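Local coordinates for piwi domain-containing protein (PDB 5THE), which probably binds RNA as a budding yeast Argonaute, of which this chain is the C-terminal lobe with the Piwi domain, at residues I313-V316 with G317-M320. Residues are numbered along the deposited sequence; the frame is centred on the assembly and turned at random.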
loop_
_atom_site.group_PDB
_atom_site.type_symbol
_atom_site.label_atom_id
_atom_site.label_comp_id
_atom_site.label_asym_id
_atom_site.label_seq_id
_atom_site.Cartn_x
_atom_site.Cartn_y
_atom_site.Cartn_z
ATOM N N ILE A 313 11.535 -15.193 0.621
ATOM C CA ILE A 313 11.918 -14.512 -0.613
ATOM C C ILE A 313 13.425 -14.635 -0.782
ATOM O O ILE A 313 14.182 -13.753 -0.353
ATOM C CB ILE A 313 11.511 -13.024 -0.619
ATOM C CG1 ILE A 313 10.099 -12.822 -0.069
ATOM C CG2 ILE A 313 11.616 -12.486 -2.013
ATOM C CD1 ILE A 313 9.752 -11.331 0.236
ATOM N N THR A 314 13.856 -15.717 -1.436
ATOM C CA THR A 314 15.273 -16.065 -1.491
ATOM C C THR A 314 16.116 -14.950 -2.086
ATOM O O THR A 314 17.221 -14.672 -1.609
ATOM C CB THR A 314 15.470 -17.340 -2.310
ATOM O OG1 THR A 314 14.638 -18.371 -1.781
ATOM C CG2 THR A 314 16.925 -17.785 -2.243
ATOM N N ASN A 315 15.633 -14.323 -3.146
ATOM C CA ASN A 315 16.406 -13.317 -3.851
ATOM C C ASN A 315 15.758 -11.943 -3.713
ATOM O O ASN A 315 15.723 -11.159 -4.664
ATOM C CB ASN A 315 16.589 -13.712 -5.315
ATOM C CG ASN A 315 17.846 -13.107 -5.937
ATOM O OD1 ASN A 315 18.701 -12.545 -5.236
ATOM N ND2 ASN A 315 17.962 -13.220 -7.261
ATOM N N VAL A 316 15.251 -11.634 -2.511
ATOM C CA VAL A 316 14.636 -10.328 -2.275
ATOM C C VAL A 316 15.634 -9.219 -2.597
ATOM O O VAL A 316 15.271 -8.177 -3.157
ATOM C CB VAL A 316 14.094 -10.235 -0.830
ATOM C CG1 VAL A 316 15.229 -10.246 0.229
ATOM C CG2 VAL A 316 13.223 -8.991 -0.658
ATOM N N GLY A 317 16.916 -9.462 -2.312
ATOM C CA GLY A 317 17.924 -8.455 -2.548
ATOM C C GLY A 317 18.028 -8.043 -4.001
ATOM O O GLY A 317 18.406 -6.908 -4.299
ATOM N N SER A 318 17.692 -8.946 -4.926
ATOM C CA SER A 318 17.738 -8.573 -6.333
ATOM C C SER A 318 16.786 -7.417 -6.631
ATOM O O SER A 318 17.096 -6.554 -7.464
ATOM C CB SER A 318 17.419 -9.785 -7.205
ATOM O OG SER A 318 16.043 -10.102 -7.147
ATOM N N LEU A 319 15.642 -7.363 -5.939
ATOM C CA LEU A 319 14.672 -6.275 -6.061
ATOM C C LEU A 319 15.148 -4.972 -5.428
ATOM O O LEU A 319 14.454 -3.953 -5.550
ATOM C CB LEU A 319 13.342 -6.696 -5.432
ATOM C CG LEU A 319 12.758 -8.014 -5.938
ATOM C CD1 LEU A 319 11.408 -8.291 -5.313
ATOM C CD2 LEU A 319 12.645 -7.974 -7.445
ATOM N N MET A 320 16.303 -4.966 -4.762
ATOM C CA MET A 320 16.768 -3.746 -4.122
ATOM C C MET A 320 17.297 -2.730 -5.120
ATOM O O MET A 320 17.289 -1.538 -4.814
ATOM C CB MET A 320 17.844 -4.069 -3.085
ATOM C CG MET A 320 17.295 -4.670 -1.804
ATOM S SD MET A 320 16.305 -3.488 -0.841
ATOM C CE MET A 320 17.442 -2.112 -0.587
#
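S318 grips the carbonyl oxygen of N315 twice. Its hydroxyl gives a bond from OG to N315 O of 2.7 Å, set nearly in line with the C=O. Its amide adds a bond from S318 N to N315 O of 3.0 Å. That N-H comes from above the carbonyl plane, 57° out of it. The hydroxyl gets there because OG sits between the backbone N and the carbonyl carbon of S318 (chi1 73°). The flat face of the N315 carboxamide lies over S318 CB, with ND2 3.5 Å from that carbon. With an alanine in place of S318 the hydroxyl is gone, and N315 O would probably keep just the backbone N-H of the two donors described. One residue on, the backbone bond alone recurs: L319 N reaches V316 O at 2.9 Å. The two backbone bonds, each from residue i+3 back to i, form a short turn of 3-10 helix, entered from a type I turn over I313 to V316. It leads into helix 320-329 of the Piwi domain, which has the RNase H fold. Further out, S361 of helix 351-373 hydrogen-bonds G317 N. V316 packs against I362 of the same helix, and I313 rests on V273 of strand 264-274.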